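Local coordinates for transcobalamin-1 (Homo sapiens, PDB 4KKI), which binds vitamin B12 with femtomolar affinity and shields it from the acid of the stomach while carrying it, at residues V167-Y178 / N216-K227. Numbering follows the deposited sequence.
Sequences VNHFTPENKNYY and NISIYTKSLVEK. With NAG (2-acetamido-2-deoxy-beta-D-glucopyranose), chain E.
The hydroxyl of Tyr220 donates to the carbonyl oxygen of Val167, with 2.7 Å between OH and O; the C=O...donor angle of 145°, with the donor slightly tilted from the carbonyl plane, fits a sound bond. Thr171 OG1 adds a weak bond to the same hydroxyl. The ring lies under the turn that follows helix 163-169: Thr171 CA stands over its centre, 3.9 Å from the centroid and 13° off the normal, a CH-pi contact, while Pro172 CD meets Tyr220 CD1 at 3.5 Å. A leucine in place of Tyr220 would probably leave Val167 O without this donor and Thr171 CA without a ring face to rest on. Further along, Pro172 CB lies 3.3 Å from Ser223 OG. Leu224 CD2 packs over one face of the Tyr177 ring, 4.0 Å from its centroid. At the other end Lys227, extended until chi4 (-66°) bends its tip, brings NZ to the edge of the Tyr178 ring and donates to OH at 2.8 Å; a long salt bridge to Glu173 OE2 supplements this. Asn216 carries its N-linked sugar beside Val167. The contact thus ties the end of helix 163-169 and the following turn to helix 213-229 in the alpha6-alpha6 barrel of the N-terminal alpha domain, with Leu224 also touching helix 185-203, Phe170 touching helix 144-156, and Tyr177 edge-to-face with Tyr144, a cobalamin-binding residue of that helix.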
ATOM      1  N   VAL A 167     -11.812  10.053  15.337  1.00 52.64           N
ATOM      2  CA  VAL A 167     -12.898   9.282  15.934  1.00 57.36           C
ATOM      3  C   VAL A 167     -14.133   9.299  15.037  1.00 58.14           C
ATOM      4  O   VAL A 167     -14.848   8.301  14.915  1.00 54.80           O
ATOM      5  CB  VAL A 167     -13.265   9.832  17.332  1.00 54.01           C
ATOM      6  CG1 VAL A 167     -14.460   9.087  17.915  1.00 50.65           C
ATOM      7  CG2 VAL A 167     -12.071   9.739  18.267  1.00 57.34           C
ATOM      8  N   ASN A 168     -14.367  10.435  14.390  1.00 54.86           N
ATOM      9  CA  ASN A 168     -15.535  10.605  13.538  1.00 60.97           C
ATOM     10  C   ASN A 168     -15.478   9.770  12.257  1.00 63.59           C
ATOM     11  O   ASN A 168     -16.484   9.198  11.841  1.00 65.71           O
ATOM     12  CB  ASN A 168     -15.727  12.085  13.193  1.00 67.99           C
ATOM     13  CG  ASN A 168     -17.179  12.446  12.950  1.00 88.28           C
ATOM     14  OD1 ASN A 168     -17.731  13.321  13.618  1.00100.93           O
ATOM     15  ND2 ASN A 168     -17.807  11.774  11.991  1.00 89.47           N
ATOM     16  N   HIS A 169     -14.302   9.689  11.642  1.00 49.37           N
ATOM     17  CA  HIS A 169     -14.189   9.091  10.312  1.00 49.49           C
ATOM     18  C   HIS A 169     -13.638   7.664  10.269  1.00 48.69           C
ATOM     19  O   HIS A 169     -13.900   6.928   9.318  1.00 50.05           O
ATOM     20  CB  HIS A 169     -13.362   9.993   9.390  1.00 53.70           C
ATOM     21  CG  HIS A 169     -13.995  11.322   9.122  1.00 55.96           C
ATOM     22  ND1 HIS A 169     -15.087  11.473   8.294  1.00 55.07           N
ATOM     23  CD2 HIS A 169     -13.692  12.563   9.572  1.00 46.73           C
ATOM     24  CE1 HIS A 169     -15.428  12.748   8.245  1.00 55.88           C
ATOM     25  NE2 HIS A 169     -14.597  13.430   9.012  1.00 59.32           N
ATOM     26  N   PHE A 170     -12.881   7.270  11.288  1.00 48.45           N
ATOM     27  CA  PHE A 170     -12.190   5.981  11.251  1.00 45.32           C
ATOM     28  C   PHE A 170     -12.979   4.810  11.838  1.00 42.02           C
ATOM     29  O   PHE A 170     -12.413   3.749  12.100  1.00 43.12           O
ATOM     30  CB  PHE A 170     -10.812   6.085  11.912  1.00 47.62           C
ATOM     31  CG  PHE A 170      -9.757   6.675  11.020  1.00 51.05           C
ATOM     32  CD1 PHE A 170      -9.695   8.044  10.807  1.00 50.64           C
ATOM     33  CD2 PHE A 170      -8.826   5.860  10.391  1.00 44.77           C
ATOM     34  CE1 PHE A 170      -8.725   8.590   9.983  1.00 46.27           C
ATOM     35  CE2 PHE A 170      -7.856   6.401   9.567  1.00 47.58           C
ATOM     36  CZ  PHE A 170      -7.805   7.768   9.363  1.00 42.33           C
ATOM     37  N   THR A 171     -14.279   5.006  12.038  1.00 42.44           N
ATOM     38  CA  THR A 171     -15.160   3.941  12.513  1.00 49.36           C
ATOM     39  C   THR A 171     -15.073   2.715  11.606  1.00 49.21           C
ATOM     40  O   THR A 171     -15.222   2.827  10.391  1.00 51.84           O
ATOM     41  CB  THR A 171     -16.622   4.407  12.551  1.00 55.92           C
ATOM     42  OG1 THR A 171     -16.676   5.796  12.897  1.00 75.64           O
ATOM     43  CG2 THR A 171     -17.417   3.595  13.565  1.00 51.25           C
ATOM     44  N   PRO A 172     -14.836   1.536  12.200  1.00 55.85           N
ATOM     45  CA  PRO A 172     -14.639   0.278  11.468  1.00 60.92           C
ATOM     46  C   PRO A 172     -15.787  -0.082  10.523  1.00 53.57           C
ATOM     47  O   PRO A 172     -15.593  -0.890   9.615  1.00 58.01           O
ATOM     48  CB  PRO A 172     -14.540  -0.760  12.587  1.00 62.93           C
ATOM     49  CG  PRO A 172     -14.041   0.005  13.756  1.00 65.53           C
ATOM     50  CD  PRO A 172     -14.686   1.350  13.652  1.00 59.42           C
ATOM     51  N   GLU A 173     -16.959   0.504  10.732  1.00 53.57           N
ATOM     52  CA  GLU A 173     -18.108   0.199   9.888  1.00 64.27           C
ATOM     53  C   GLU A 173     -18.192   1.129   8.679  1.00 56.50           C
ATOM     54  O   GLU A 173     -19.055   0.959   7.818  1.00 60.96           O
ATOM     55  CB  GLU A 173     -19.406   0.241  10.700  1.00 76.37           C
ATOM     56  CG  GLU A 173     -19.447  -0.757  11.855  1.00 87.86           C
ATOM     57  CD  GLU A 173     -19.294  -2.200  11.398  1.00 94.79           C
ATOM     58  OE1 GLU A 173     -19.781  -2.536  10.298  1.00 98.05           O
ATOM     59  OE2 GLU A 173     -18.682  -2.998  12.141  1.00 91.60           O
ATOM     60  N   ASN A 174     -17.290   2.105   8.618  1.00 46.12           N
ATOM     61  CA  ASN A 174     -17.237   3.032   7.491  1.00 47.04           C
ATOM     62  C   ASN A 174     -16.997   2.292   6.181  1.00 51.59           C
ATOM     63  O   ASN A 174     -16.172   1.381   6.116  1.00 52.53           O
ATOM     64  CB  ASN A 174     -16.149   4.086   7.700  1.00 45.27           C
ATOM     65  CG  ASN A 174     -16.202   5.193   6.663  1.00 49.48           C
ATOM     66  OD1 ASN A 174     -15.758   5.021   5.527  1.00 52.60           O
ATOM     67  ND2 ASN A 174     -16.741   6.341   7.055  1.00 43.05           N
ATOM     68  N   LYS A 175     -17.718   2.699   5.142  1.00 47.73           N
ATOM     69  CA  LYS A 175     -17.692   2.005   3.859  1.00 54.20           C
ATOM     70  C   LYS A 175     -16.311   1.993   3.207  1.00 49.18           C
ATOM     71  O   LYS A 175     -15.995   1.095   2.427  1.00 55.22           O
ATOM     72  CB  LYS A 175     -18.713   2.625   2.901  1.00 67.86           C
ATOM     73  CG  LYS A 175     -18.491   4.105   2.631  1.00 75.58           C
ATOM     74  CD  LYS A 175     -19.497   4.647   1.627  1.00 84.21           C
ATOM     75  CE  LYS A 175     -19.242   6.117   1.331  1.00 86.49           C
ATOM     76  NZ  LYS A 175     -20.196   6.660   0.324  1.00 94.83           N
ATOM     77  N   ASN A 176     -15.489   2.984   3.536  1.00 46.21           N
ATOM     78  CA  ASN A 176     -14.186   3.135   2.897  1.00 46.80           C
ATOM     79  C   ASN A 176     -13.169   2.069   3.289  1.00 44.75           C
ATOM     80  O   ASN A 176     -12.065   2.028   2.747  1.00 46.07           O
ATOM     81  CB  ASN A 176     -13.615   4.528   3.159  1.00 45.26           C
ATOM     82  CG  ASN A 176     -14.392   5.613   2.448  1.00 55.14           C
ATOM     83  OD1 ASN A 176     -14.233   5.817   1.247  1.00 51.17           O
ATOM     84  ND2 ASN A 176     -15.240   6.319   3.190  1.00 49.53           N
ATOM     85  N   TYR A 177     -13.544   1.213   4.234  1.00 39.47           N
ATOM     86  CA  TYR A 177     -12.702   0.092   4.621  1.00 45.41           C
ATOM     87  C   TYR A 177     -12.939  -1.092   3.694  1.00 43.52           C
ATOM     88  O   TYR A 177     -12.230  -2.096   3.761  1.00 43.98           O
ATOM     89  CB  TYR A 177     -12.991  -0.325   6.064  1.00 40.59           C
ATOM     90  CG  TYR A 177     -12.353   0.551   7.117  1.00 37.82           C
ATOM     91  CD1 TYR A 177     -10.983   0.515   7.343  1.00 35.34           C
ATOM     92  CD2 TYR A 177     -13.124   1.395   7.905  1.00 37.14           C
ATOM     93  CE1 TYR A 177     -10.396   1.307   8.316  1.00 37.23           C
ATOM     94  CE2 TYR A 177     -12.547   2.190   8.879  1.00 43.18           C
ATOM     95  CZ  TYR A 177     -11.185   2.141   9.080  1.00 45.39           C
ATOM     96  OH  TYR A 177     -10.613   2.932  10.051  1.00 44.00           O
ATOM     97  N   TYR A 178     -13.940  -0.966   2.827  1.00 45.96           N
ATOM     98  CA  TYR A 178     -14.363  -2.075   1.979  1.00 49.13           C
ATOM     99  C   TYR A 178     -14.351  -1.716   0.495  1.00 51.31           C
ATOM    100  O   TYR A 178     -14.786  -0.636   0.101  1.00 59.37           O
ATOM    101  CB  TYR A 178     -15.763  -2.547   2.385  1.00 46.85           C
ATOM    102  CG  TYR A 178     -15.896  -2.864   3.857  1.00 51.43           C
ATOM    103  CD1 TYR A 178     -16.238  -1.876   4.772  1.00 44.60           C
ATOM    104  CD2 TYR A 178     -15.677  -4.150   4.334  1.00 50.43           C
ATOM    105  CE1 TYR A 178     -16.358  -2.159   6.119  1.00 50.77           C
ATOM    106  CE2 TYR A 178     -15.795  -4.443   5.680  1.00 50.16           C
ATOM    107  CZ  TYR A 178     -16.135  -3.443   6.567  1.00 56.65           C
ATOM    108  OH  TYR A 178     -16.254  -3.724   7.908  1.00 66.49           O
ATOM    109  N   ASN A 216     -12.737   5.017  22.571  1.00 53.07           N
ATOM    110  CA  ASN A 216     -13.332   4.802  21.256  1.00 52.41           C
ATOM    111  C   ASN A 216     -12.320   4.357  20.204  1.00 47.72           C
ATOM    112  O   ASN A 216     -12.610   3.484  19.387  1.00 51.15           O
ATOM    113  CB  ASN A 216     -14.079   6.053  20.789  1.00 57.58           C
ATOM    114  CG  ASN A 216     -15.241   6.406  21.697  1.00 71.50           C
ATOM    115  OD1 ASN A 216     -15.676   5.587  22.508  1.00 69.63           O
ATOM    116  ND2 ASN A 216     -15.752   7.627  21.565  1.00 83.88           N
ATOM    117  N   ILE A 217     -11.134   4.955  20.233  1.00 43.56           N
ATOM    118  CA  ILE A 217     -10.072   4.583  19.304  1.00 44.52           C
ATOM    119  C   ILE A 217      -9.635   3.138  19.543  1.00 44.49           C
ATOM    120  O   ILE A 217      -9.416   2.382  18.595  1.00 42.72           O
ATOM    121  CB  ILE A 217      -8.867   5.539  19.415  1.00 49.93           C
ATOM    122  CG1 ILE A 217      -9.274   6.950  18.985  1.00 52.45           C
ATOM    123  CG2 ILE A 217      -7.712   5.057  18.556  1.00 49.35           C
ATOM    124  CD1 ILE A 217      -8.167   7.967  19.117  1.00 52.12           C
ATOM    125  N   SER A 218      -9.532   2.760  20.815  1.00 43.20           N
ATOM    126  CA  SER A 218      -9.174   1.396  21.194  1.00 47.11           C
ATOM    127  C   SER A 218     -10.205   0.394  20.689  1.00 45.48           C
ATOM    128  O   SER A 218      -9.855  -0.695  20.232  1.00 42.43           O
ATOM    129  CB  SER A 218      -9.037   1.276  22.716  1.00 39.69           C
ATOM    130  OG  SER A 218      -7.976   2.083  23.197  1.00 55.99           O
ATOM    131  N   ILE A 219     -11.477   0.769  20.782  1.00 40.87           N
ATOM    132  CA  ILE A 219     -12.565  -0.069  20.289  1.00 43.86           C
ATOM    133  C   ILE A 219     -12.493  -0.203  18.768  1.00 49.20           C
ATOM    134  O   ILE A 219     -12.681  -1.295  18.227  1.00 43.47           O
ATOM    135  CB  ILE A 219     -13.943   0.479  20.726  1.00 46.69           C
ATOM    136  CG1 ILE A 219     -14.083   0.395  22.250  1.00 50.17           C
ATOM    137  CG2 ILE A 219     -15.070  -0.288  20.050  1.00 38.66           C
ATOM    138  CD1 ILE A 219     -15.371   0.981  22.789  1.00 44.93           C
ATOM    139  N   TYR A 220     -12.208   0.907  18.089  1.00 39.18           N
ATOM    140  CA  TYR A 220     -11.999   0.894  16.643  1.00 41.34           C
ATOM    141  C   TYR A 220     -10.886  -0.083  16.281  1.00 42.94           C
ATOM    142  O   TYR A 220     -11.030  -0.890  15.364  1.00 41.23           O
ATOM    143  CB  TYR A 220     -11.622   2.286  16.121  1.00 37.63           C
ATOM    144  CG  TYR A 220     -12.734   3.308  16.133  1.00 44.48           C
ATOM    145  CD1 TYR A 220     -13.998   2.994  16.619  1.00 45.42           C
ATOM    146  CD2 TYR A 220     -12.520   4.592  15.646  1.00 46.92           C
ATOM    147  CE1 TYR A 220     -15.012   3.932  16.627  1.00 42.15           C
ATOM    148  CE2 TYR A 220     -13.526   5.535  15.649  1.00 48.24           C
ATOM    149  CZ  TYR A 220     -14.769   5.201  16.140  1.00 49.56           C
ATOM    150  OH  TYR A 220     -15.774   6.142  16.143  1.00 48.63           O
ATOM    151  N   THR A 221      -9.776   0.007  17.009  1.00 43.42           N
ATOM    152  CA  THR A 221      -8.626  -0.858  16.776  1.00 49.22           C
ATOM    153  C   THR A 221      -8.981  -2.321  17.012  1.00 44.85           C
ATOM    154  O   THR A 221      -8.611  -3.192  16.226  1.00 41.04           O
ATOM    155  CB  THR A 221      -7.432  -0.478  17.677  1.00 47.45           C
ATOM    156  OG1 THR A 221      -7.098   0.900  17.479  1.00 55.38           O
ATOM    157  CG2 THR A 221      -6.226  -1.338  17.346  1.00 57.90           C
ATOM    158  N   LYS A 222      -9.703  -2.580  18.099  1.00 44.05           N
ATOM    159  CA  LYS A 222     -10.163  -3.927  18.423  1.00 52.44           C
ATOM    160  C   LYS A 222     -10.975  -4.539  17.283  1.00 49.87           C
ATOM    161  O   LYS A 222     -10.744  -5.682  16.890  1.00 45.15           O
ATOM    162  CB  LYS A 222     -10.997  -3.905  19.706  1.00 51.68           C
ATOM    163  CG  LYS A 222     -11.518  -5.267  20.133  1.00 48.87           C
ATOM    164  CD  LYS A 222     -12.219  -5.188  21.479  1.00 51.10           C
ATOM    165  CE  LYS A 222     -12.799  -6.536  21.886  1.00 55.47           C
ATOM    166  NZ  LYS A 222     -13.856  -7.003  20.947  1.00 60.35           N
ATOM    167  N   SER A 223     -11.919  -3.767  16.754  1.00 41.70           N
ATOM    168  CA  SER A 223     -12.763  -4.218  15.652  1.00 46.43           C
ATOM    169  C   SER A 223     -11.955  -4.456  14.374  1.00 49.18           C
ATOM    170  O   SER A 223     -12.164  -5.448  13.673  1.00 42.58           O
ATOM    171  CB  SER A 223     -13.883  -3.206  15.392  1.00 36.54           C
ATOM    172  OG  SER A 223     -14.658  -3.572  14.263  1.00 56.94           O
ATOM    173  N   LEU A 224     -11.034  -3.544  14.078  1.00 44.10           N
ATOM    174  CA  LEU A 224     -10.192  -3.662  12.890  1.00 44.16           C
ATOM    175  C   LEU A 224      -9.273  -4.883  12.938  1.00 40.70           C
ATOM    176  O   LEU A 224      -9.054  -5.538  11.921  1.00 41.76           O
ATOM    177  CB  LEU A 224      -9.375  -2.385  12.675  1.00 41.65           C
ATOM    178  CG  LEU A 224     -10.176  -1.164  12.223  1.00 45.08           C
ATOM    179  CD1 LEU A 224      -9.289   0.070  12.129  1.00 36.34           C
ATOM    180  CD2 LEU A 224     -10.859  -1.443  10.891  1.00 40.08           C
ATOM    181  N   VAL A 225      -8.744  -5.187  14.121  1.00 37.66           N
ATOM    182  CA  VAL A 225      -7.893  -6.361  14.305  1.00 38.73           C
ATOM    183  C   VAL A 225      -8.672  -7.646  14.035  1.00 45.47           C
ATOM    184  O   VAL A 225      -8.183  -8.554  13.361  1.00 47.03           O
ATOM    185  CB  VAL A 225      -7.289  -6.404  15.726  1.00 40.76           C
ATOM    186  CG1 VAL A 225      -6.675  -7.772  16.016  1.00 26.91           C
ATOM    187  CG2 VAL A 225      -6.254  -5.305  15.890  1.00 38.81           C
ATOM    188  N   GLU A 226      -9.894  -7.709  14.553  1.00 43.91           N
ATOM    189  CA  GLU A 226     -10.768  -8.848  14.311  1.00 38.14           C
ATOM    190  C   GLU A 226     -11.060  -9.030  12.821  1.00 47.30           C
ATOM    191  O   GLU A 226     -11.010 -10.148  12.309  1.00 40.59           O
ATOM    192  CB  GLU A 226     -12.066  -8.692  15.102  1.00 45.18           C
ATOM    193  CG  GLU A 226     -11.854  -8.699  16.606  1.00 55.38           C
ATOM    194  CD  GLU A 226     -13.058  -8.190  17.368  1.00 57.63           C
ATOM    195  OE1 GLU A 226     -13.989  -7.661  16.727  1.00 67.60           O
ATOM    196  OE2 GLU A 226     -13.069  -8.316  18.610  1.00 57.50           O
ATOM    197  N   LYS A 227     -11.355  -7.930  12.132  1.00 40.58           N
ATOM    198  CA  LYS A 227     -11.616  -7.968  10.694  1.00 47.54           C
ATOM    199  C   LYS A 227     -10.369  -8.354   9.903  1.00 49.95           C
ATOM    200  O   LYS A 227     -10.460  -9.034   8.880  1.00 46.14           O
ATOM    201  CB  LYS A 227     -12.143  -6.619  10.197  1.00 43.02           C
ATOM    202  CG  LYS A 227     -13.498  -6.226  10.755  1.00 43.00           C
ATOM    203  CD  LYS A 227     -13.865  -4.807  10.345  1.00 53.17           C
ATOM    204  CE  LYS A 227     -15.227  -4.409  10.885  1.00 51.77           C
ATOM    205  NZ  LYS A 227     -16.313  -5.220  10.271  1.00 58.04           N
TER
HETATM  206  C1  NAG E 504     -16.997   7.712  22.287  1.00 69.79           C
HETATM  207  C2  NAG E 504     -17.417   9.179  22.349  1.00 76.04           C
HETATM  208  C3  NAG E 504     -18.809   9.355  22.954  1.00 84.31           C
HETATM  209  C4  NAG E 504     -19.799   8.357  22.370  1.00 86.44           C
HETATM  210  C5  NAG E 504     -19.227   6.947  22.439  1.00 82.43           C
HETATM  211  C6  NAG E 504     -20.192   5.920  21.858  1.00 82.73           C
HETATM  212  C7  NAG E 504     -15.514  10.672  22.539  1.00 67.23           C
HETATM  213  C8  NAG E 504     -14.704  11.559  23.438  1.00 63.62           C
HETATM  214  N2  NAG E 504     -16.442   9.921  23.125  1.00 71.19           N
HETATM  215  O3  NAG E 504     -19.270  10.667  22.711  1.00 87.68           O
HETATM  216  O4  NAG E 504     -21.012   8.418  23.088  1.00 88.87           O
HETATM  217  O5  NAG E 504     -18.011   6.903  21.725  1.00 78.30           O
HETATM  218  O6  NAG E 504     -20.392   6.181  20.487  1.00 92.75           O
HETATM  219  O7  NAG E 504     -15.310  10.659  21.326  1.00 74.03           O
HETATM  220  O   HOH W   1     -19.016  -5.421   9.172  1.00 79.96           O